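Local coordinates for protein probable ubiquitin-conjugating enzyme E2 7 (Caenorhabditis elegans, PDB 1PZV) that probably catalyses the covalent attachment of ubiquitin to other proteins, accepting it from the E1 activating enzyme as a thioester on its own cysteine, at residues 74-79 / 124-129; 37-42 / 50-55. All coordinates share one frame; numbering follows the deposited sequence.

Contact 1: 74-79 / 124-129; sequences SEIWHP and SMLTDP
His78 pushes its imidazole between Met125 and Pro129, where helix 115-127 runs out into a loop. His78 CG stands anti to the backbone N (chi1 -165°), which carries the ring across to the helix end. His78 NE2 lies 3.4 Å from Pro129 CB, the two side chains crossing at about a right angle, and 3.3 Å from Met125 CG. Met125 SD follows obliquely, 4.8 Å from the centroid of the His78 ring. Within the loop, Pro79 CD lies over one ring face, offset toward the rim, while Pro79 CG reaches across to Pro129 CB at 4.2 Å. The other ring nitrogen, ND1, is hydrogen-bonded to Tyr48 OH, so a histidine suits this buried place: one polar nitrogen satisfied, a flat ring that fits among apolar neighbours. Shortened to alanine, this position would probably lose the bond to Tyr48 OH and leave a gap beside Met125 and Pro129. Ile76 CD1 meets Leu126 CD2 at 4.1 Å, branched chains filling the interior. His78 and Pro79, with Asn80, form the HPN motif of E2 enzymes. Met125 also packs on Ile81, Val87 and Ile89 near Cys88, the predicted thioester site, while Ile76 touches strand 52-58 and Pro129 helix 137-144.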
ATOM      1  N   SER A  74       2.151  10.796   2.246  1.00 70.68           N
ATOM      2  CA  SER A  74       1.031  10.967   3.153  1.00 69.17           C
ATOM      3  C   SER A  74       1.319  10.177   4.404  1.00 69.40           C
ATOM      4  O   SER A  74       1.275   8.955   4.415  1.00 68.74           O
ATOM      5  CB  SER A  74      -0.288  10.550   2.515  1.00 66.88           C
ATOM      6  OG  SER A  74      -1.030  11.676   2.071  1.00 66.02           O
ATOM      7  N   GLU A  75       1.599  10.904   5.481  1.00 70.37           N
ATOM      8  CA  GLU A  75       1.879  10.368   6.804  1.00 70.40           C
ATOM      9  C   GLU A  75       0.982   9.186   7.138  1.00 69.18           C
ATOM     10  O   GLU A  75      -0.233   9.254   6.962  1.00 69.49           O
ATOM     11  CB  GLU A  75       1.630  11.478   7.830  1.00 73.50           C
ATOM     12  CG  GLU A  75       2.861  12.119   8.426  1.00 77.46           C
ATOM     13  CD  GLU A  75       3.443  11.267   9.526  1.00 80.32           C
ATOM     14  OE1 GLU A  75       4.128  10.282   9.200  1.00 80.23           O
ATOM     15  OE2 GLU A  75       3.214  11.581  10.711  1.00 82.09           O
ATOM     16  N   ILE A  76       1.579   8.107   7.624  1.00 68.02           N
ATOM     17  CA  ILE A  76       0.805   6.945   8.038  1.00 65.55           C
ATOM     18  C   ILE A  76       1.591   6.250   9.143  1.00 65.62           C
ATOM     19  O   ILE A  76       2.820   6.177   9.077  1.00 66.04           O
ATOM     20  CB  ILE A  76       0.552   5.967   6.870  1.00 63.40           C
ATOM     21  CG1 ILE A  76      -0.426   4.882   7.320  1.00 60.46           C
ATOM     22  CG2 ILE A  76       1.870   5.365   6.389  1.00 60.83           C
ATOM     23  CD1 ILE A  76      -1.059   4.132   6.176  1.00 56.39           C
ATOM     24  N   TRP A  77       0.893   5.766  10.167  1.00 65.25           N
ATOM     25  CA  TRP A  77       1.558   5.096  11.283  1.00 65.41           C
ATOM     26  C   TRP A  77       1.202   3.622  11.284  1.00 65.14           C
ATOM     27  O   TRP A  77       0.152   3.218  11.786  1.00 62.65           O
ATOM     28  CB  TRP A  77       1.157   5.737  12.621  1.00 65.85           C
ATOM     29  CG  TRP A  77       2.037   5.318  13.776  1.00 66.10           C
ATOM     30  CD1 TRP A  77       1.661   4.584  14.866  1.00 66.81           C
ATOM     31  CD2 TRP A  77       3.447   5.551  13.920  1.00 65.84           C
ATOM     32  NE1 TRP A  77       2.748   4.331  15.670  1.00 66.02           N
ATOM     33  CE2 TRP A  77       3.858   4.907  15.112  1.00 66.19           C
ATOM     34  CE3 TRP A  77       4.408   6.225  13.148  1.00 66.82           C
ATOM     35  CZ2 TRP A  77       5.187   4.930  15.558  1.00 65.86           C
ATOM     36  CZ3 TRP A  77       5.734   6.247  13.594  1.00 66.66           C
ATOM     37  CH2 TRP A  77       6.108   5.595  14.785  1.00 67.04           C
ATOM     38  N   HIS A  78       2.092   2.818  10.713  1.00 67.36           N
ATOM     39  CA  HIS A  78       1.858   1.379  10.623  1.00 68.23           C
ATOM     40  C   HIS A  78       3.121   0.526  10.806  1.00 67.96           C
ATOM     41  O   HIS A  78       4.218   0.877  10.342  1.00 68.69           O
ATOM     42  CB  HIS A  78       1.211   1.039   9.269  1.00 66.21           C
ATOM     43  CG  HIS A  78       0.618  -0.332   9.215  1.00 66.13           C
ATOM     44  ND1 HIS A  78      -0.643  -0.617   9.700  1.00 67.44           N
ATOM     45  CD2 HIS A  78       1.111  -1.504   8.751  1.00 65.73           C
ATOM     46  CE1 HIS A  78      -0.899  -1.899   9.533  1.00 66.12           C
ATOM     47  NE2 HIS A  78       0.150  -2.464   8.957  1.00 66.11           N
ATOM     48  N   PRO A  79       2.975  -0.610  11.497  1.00 66.73           N
ATOM     49  CA  PRO A  79       4.067  -1.547  11.762  1.00 67.07           C
ATOM     50  C   PRO A  79       4.799  -1.986  10.491  1.00 67.55           C
ATOM     51  O   PRO A  79       6.019  -2.185  10.509  1.00 68.59           O
ATOM     52  CB  PRO A  79       3.356  -2.716  12.435  1.00 65.76           C
ATOM     53  CG  PRO A  79       2.276  -2.020  13.220  1.00 66.69           C
ATOM     54  CD  PRO A  79       1.759  -0.989  12.242  1.00 65.94           C
ATOM     55  N   SER A 124      -5.356  -6.009   3.605  1.00 47.60           N
ATOM     56  CA  SER A 124      -5.004  -6.933   4.670  1.00 49.45           C
ATOM     57  C   SER A 124      -3.985  -6.296   5.612  1.00 51.52           C
ATOM     58  O   SER A 124      -4.147  -6.331   6.824  1.00 50.85           O
ATOM     59  CB  SER A 124      -4.399  -8.213   4.093  1.00 51.57           C
ATOM     60  OG  SER A 124      -5.370  -9.035   3.485  1.00 54.28           O
ATOM     61  N   MET A 125      -2.925  -5.730   5.052  1.00 53.72           N
ATOM     62  CA  MET A 125      -1.913  -5.097   5.873  1.00 57.52           C
ATOM     63  C   MET A 125      -2.501  -4.070   6.840  1.00 58.92           C
ATOM     64  O   MET A 125      -2.133  -4.034   8.021  1.00 57.77           O
ATOM     65  CB  MET A 125      -0.875  -4.406   5.003  1.00 61.21           C
ATOM     66  CG  MET A 125       0.000  -3.465   5.798  1.00 65.39           C
ATOM     67  SD  MET A 125       1.214  -2.674   4.786  1.00 74.95           S
ATOM     68  CE  MET A 125       0.178  -1.447   3.928  1.00 71.40           C
ATOM     69  N   LEU A 126      -3.398  -3.226   6.335  1.00 58.54           N
ATOM     70  CA  LEU A 126      -4.018  -2.207   7.170  1.00 59.06           C
ATOM     71  C   LEU A 126      -5.004  -2.829   8.177  1.00 61.44           C
ATOM     72  O   LEU A 126      -5.117  -2.380   9.319  1.00 62.05           O
ATOM     73  CB  LEU A 126      -4.735  -1.186   6.288  1.00 54.41           C
ATOM     74  CG  LEU A 126      -3.876  -0.440   5.259  1.00 53.01           C
ATOM     75  CD1 LEU A 126      -4.780   0.379   4.354  1.00 49.71           C
ATOM     76  CD2 LEU A 126      -2.850   0.454   5.948  1.00 50.07           C
ATOM     77  N   THR A 127      -5.701  -3.874   7.755  1.00 63.30           N
ATOM     78  CA  THR A 127      -6.676  -4.542   8.608  1.00 66.02           C
ATOM     79  C   THR A 127      -6.035  -5.489   9.624  1.00 68.99           C
ATOM     80  O   THR A 127      -6.539  -5.658  10.742  1.00 69.16           O
ATOM     81  CB  THR A 127      -7.665  -5.373   7.766  1.00 64.14           C
ATOM     82  OG1 THR A 127      -8.129  -4.582   6.669  1.00 62.16           O
ATOM     83  CG2 THR A 127      -8.851  -5.821   8.615  1.00 61.13           C
ATOM     84  N   ASP A 128      -4.924  -6.103   9.231  1.00 72.06           N
ATOM     85  CA  ASP A 128      -4.241  -7.069  10.088  1.00 74.08           C
ATOM     86  C   ASP A 128      -2.729  -7.046   9.877  1.00 72.89           C
ATOM     87  O   ASP A 128      -2.188  -7.834   9.104  1.00 70.44           O
ATOM     88  CB  ASP A 128      -4.776  -8.462   9.776  1.00 77.37           C
ATOM     89  CG  ASP A 128      -4.693  -9.384  10.953  1.00 82.42           C
ATOM     90  OD1 ASP A 128      -3.567  -9.594  11.476  1.00 85.12           O
ATOM     91  OD2 ASP A 128      -5.766  -9.889  11.353  1.00 84.55           O
ATOM     92  N   PRO A 129      -2.025  -6.149  10.579  1.00 73.73           N
ATOM     93  CA  PRO A 129      -0.571  -6.061  10.423  1.00 74.46           C
ATOM     94  C   PRO A 129       0.174  -7.349  10.780  1.00 76.40           C
ATOM     95  O   PRO A 129      -0.238  -8.099  11.672  1.00 76.36           O
ATOM     96  CB  PRO A 129      -0.202  -4.896  11.340  1.00 74.18           C
ATOM     97  CG  PRO A 129      -1.224  -5.008  12.445  1.00 73.05           C
ATOM     98  CD  PRO A 129      -2.499  -5.292  11.685  1.00 72.88           C
TER

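Contact 2: 37-42 / 50-55; sequences EVLVIG and GGFFKA
Gly51 and Gly42 join where the beta hairpin of strands 35-41 and 52-58 opens into its loop; these are the two middle strands of the E2 antiparallel meander. Gly51 O accepts the N-H of Gly42 at 2.8 Å and also faces the CA-H of Ile41. A side chain on Gly51 would probably run into the ring of Phe53, so glycine fits. Phe52, in a non-hydrogen-bonded pair with Ile41, turns its ring to the face that also carries Leu39 and Ile41. There Leu39 CD1 lies 4.0 Å from Phe52 CB, Leu39 CD2 sits at the ring edge, and Ile41 CD1 approaches Phe52 CE2 at 4.2 Å, three apolar chains side by side and pointing the same way. Phe53 points to the buried opposite face and forms a hydrogen-bonded pair with Val40: its O takes Val40 N at 2.7 Å, and its N donates to Val40 O at 3.0 Å. With CG anti to its carbonyl carbon (chi1 -45°), its ring presents an edge to Val40 O. Lys54, opposite Leu39, returns to the exposed face, where a long charged chain can reach solvent. Ala55 points to the buried face with Phe53, its small methyl packing beside Val38, Val40, Met70 and Phe72. Its backbone pairs with Val38 in both directions, with an N-H...O angle of 167° from Val38 N to Ala55 O, and Val38 CG2 rests 3.8 Å from Ala55 CB.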
ATOM      1  N   GLU A  37       0.122   6.654  -9.225  1.00 57.78           N
ATOM      2  CA  GLU A  37      -0.252   7.406  -8.034  1.00 58.60           C
ATOM      3  C   GLU A  37      -1.562   6.769  -7.585  1.00 55.54           C
ATOM      4  O   GLU A  37      -2.553   6.830  -8.309  1.00 55.85           O
ATOM      5  CB  GLU A  37      -0.470   8.894  -8.351  1.00 62.41           C
ATOM      6  CG  GLU A  37      -1.344   9.176  -9.577  1.00 70.26           C
ATOM      7  CD  GLU A  37      -1.692  10.665  -9.751  1.00 75.07           C
ATOM      8  OE1 GLU A  37      -0.838  11.535  -9.425  1.00 76.12           O
ATOM      9  OE2 GLU A  37      -2.821  10.957 -10.232  1.00 76.03           O
ATOM     10  N   VAL A  38      -1.573   6.140  -6.417  1.00 52.47           N
ATOM     11  CA  VAL A  38      -2.805   5.506  -5.955  1.00 51.57           C
ATOM     12  C   VAL A  38      -3.377   6.047  -4.645  1.00 49.96           C
ATOM     13  O   VAL A  38      -2.672   6.170  -3.649  1.00 50.16           O
ATOM     14  CB  VAL A  38      -2.628   3.962  -5.817  1.00 51.65           C
ATOM     15  CG1 VAL A  38      -1.821   3.426  -7.001  1.00 48.89           C
ATOM     16  CG2 VAL A  38      -1.965   3.609  -4.489  1.00 50.91           C
ATOM     17  N   LEU A  39      -4.664   6.376  -4.662  1.00 48.73           N
ATOM     18  CA  LEU A  39      -5.343   6.870  -3.473  1.00 48.80           C
ATOM     19  C   LEU A  39      -5.792   5.661  -2.674  1.00 49.16           C
ATOM     20  O   LEU A  39      -6.528   4.812  -3.176  1.00 50.23           O
ATOM     21  CB  LEU A  39      -6.582   7.693  -3.844  1.00 50.00           C
ATOM     22  CG  LEU A  39      -7.417   8.182  -2.650  1.00 51.23           C
ATOM     23  CD1 LEU A  39      -6.599   9.215  -1.864  1.00 51.93           C
ATOM     24  CD2 LEU A  39      -8.740   8.785  -3.120  1.00 49.65           C
ATOM     25  N   VAL A  40      -5.354   5.572  -1.429  1.00 49.78           N
ATOM     26  CA  VAL A  40      -5.744   4.442  -0.602  1.00 49.71           C
ATOM     27  C   VAL A  40      -6.651   4.913   0.520  1.00 50.02           C
ATOM     28  O   VAL A  40      -6.195   5.544   1.463  1.00 51.22           O
ATOM     29  CB  VAL A  40      -4.519   3.758   0.008  1.00 47.20           C
ATOM     30  CG1 VAL A  40      -4.945   2.578   0.817  1.00 45.92           C
ATOM     31  CG2 VAL A  40      -3.572   3.341  -1.084  1.00 45.52           C
ATOM     32  N   ILE A  41      -7.938   4.612   0.409  1.00 50.70           N
ATOM     33  CA  ILE A  41      -8.881   5.015   1.435  1.00 53.07           C
ATOM     34  C   ILE A  41      -8.867   3.993   2.569  1.00 53.99           C
ATOM     35  O   ILE A  41      -8.998   2.793   2.325  1.00 55.28           O
ATOM     36  CB  ILE A  41     -10.323   5.134   0.861  1.00 54.16           C
ATOM     37  CG1 ILE A  41     -10.341   6.166  -0.271  1.00 55.06           C
ATOM     38  CG2 ILE A  41     -11.308   5.549   1.969  1.00 52.27           C
ATOM     39  CD1 ILE A  41     -11.729   6.547  -0.744  1.00 56.96           C
ATOM     40  N   GLY A  42      -8.702   4.471   3.802  1.00 54.60           N
ATOM     41  CA  GLY A  42      -8.681   3.582   4.951  1.00 56.59           C
ATOM     42  C   GLY A  42      -9.894   2.668   5.017  1.00 57.79           C
ATOM     43  O   GLY A  42     -11.034   3.141   5.074  1.00 59.00           O
ATOM     44  N   GLY A  50     -11.177   6.913   7.728  1.00 67.60           N
ATOM     45  CA  GLY A  50     -11.441   8.051   6.866  1.00 64.51           C
ATOM     46  C   GLY A  50     -10.170   8.556   6.223  1.00 61.39           C
ATOM     47  O   GLY A  50     -10.094   9.696   5.778  1.00 61.61           O
ATOM     48  N   GLY A  51      -9.167   7.697   6.162  1.00 58.51           N
ATOM     49  CA  GLY A  51      -7.909   8.115   5.595  1.00 57.48           C
ATOM     50  C   GLY A  51      -7.811   8.143   4.085  1.00 55.32           C
ATOM     51  O   GLY A  51      -8.228   7.213   3.404  1.00 53.20           O
ATOM     52  N   PHE A  52      -7.254   9.232   3.569  1.00 54.41           N
ATOM     53  CA  PHE A  52      -7.048   9.386   2.143  1.00 56.02           C
ATOM     54  C   PHE A  52      -5.533   9.369   1.915  1.00 55.81           C
ATOM     55  O   PHE A  52      -4.932  10.395   1.588  1.00 55.97           O
ATOM     56  CB  PHE A  52      -7.660  10.706   1.644  1.00 56.30           C
ATOM     57  CG  PHE A  52      -9.156  10.743   1.720  1.00 55.71           C
ATOM     58  CD1 PHE A  52      -9.800  10.941   2.937  1.00 58.13           C
ATOM     59  CD2 PHE A  52      -9.929  10.511   0.590  1.00 55.12           C
ATOM     60  CE1 PHE A  52     -11.210  10.898   3.027  1.00 56.76           C
ATOM     61  CE2 PHE A  52     -11.328  10.465   0.671  1.00 54.96           C
ATOM     62  CZ  PHE A  52     -11.965  10.658   1.892  1.00 54.93           C
ATOM     63  N   PHE A  53      -4.925   8.197   2.092  1.00 55.26           N
ATOM     64  CA  PHE A  53      -3.479   8.048   1.931  1.00 56.60           C
ATOM     65  C   PHE A  53      -2.995   7.862   0.493  1.00 55.51           C
ATOM     66  O   PHE A  53      -3.294   6.855  -0.153  1.00 55.00           O
ATOM     67  CB  PHE A  53      -2.976   6.882   2.780  1.00 56.85           C
ATOM     68  CG  PHE A  53      -3.529   6.865   4.169  1.00 56.07           C
ATOM     69  CD1 PHE A  53      -4.697   6.164   4.458  1.00 56.15           C
ATOM     70  CD2 PHE A  53      -2.885   7.548   5.192  1.00 55.10           C
ATOM     71  CE1 PHE A  53      -5.214   6.148   5.754  1.00 55.81           C
ATOM     72  CE2 PHE A  53      -3.393   7.540   6.486  1.00 54.24           C
ATOM     73  CZ  PHE A  53      -4.557   6.840   6.768  1.00 54.72           C
ATOM     74  N   LYS A  54      -2.231   8.841   0.012  1.00 55.36           N
ATOM     75  CA  LYS A  54      -1.689   8.826  -1.344  1.00 55.98           C
ATOM     76  C   LYS A  54      -0.469   7.917  -1.398  1.00 55.74           C
ATOM     77  O   LYS A  54       0.300   7.866  -0.450  1.00 53.97           O
ATOM     78  CB  LYS A  54      -1.318  10.257  -1.771  1.00 57.29           C
ATOM     79  CG  LYS A  54      -2.522  11.225  -1.775  1.00 62.83           C
ATOM     80  CD  LYS A  54      -2.168  12.688  -2.133  1.00 65.43           C
ATOM     81  CE  LYS A  54      -1.477  13.427  -0.979  1.00 69.12           C
ATOM     82  NZ  LYS A  54      -1.104  14.836  -1.323  1.00 70.49           N
ATOM     83  N   ALA A  55      -0.290   7.183  -2.491  1.00 55.81           N
ATOM     84  CA  ALA A  55       0.869   6.296  -2.592  1.00 55.87           C
ATOM     85  C   ALA A  55       1.366   6.156  -4.027  1.00 55.10           C
ATOM     86  O   ALA A  55       0.635   6.404  -4.991  1.00 55.95           O
ATOM     87  CB  ALA A  55       0.536   4.914  -2.007  1.00 54.24           C
TER

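The two contacts come in series along the chain: contact 2 closes the hairpin of strands 35-41 and 52-58 before strand 69-72 ends the sheet and leads into the loop that opens contact 1. Their centres are about 11 Å apart, and they touch directly. Phe53, on the buried face of contact 2, meets Ile76 of contact 1, CD2 to CD1 at 4.0 Å, and Ser74 packs against the Lys54 side chain. Contact 2 thus forms part of the sheet of the UBC core, while contact 1 ties the loop beyond that sheet to the end of helix 115-127, close to the predicted thioester cysteine. Ile76, touching Phe53 and Leu126, joins hairpin to helix end through apolar contacts.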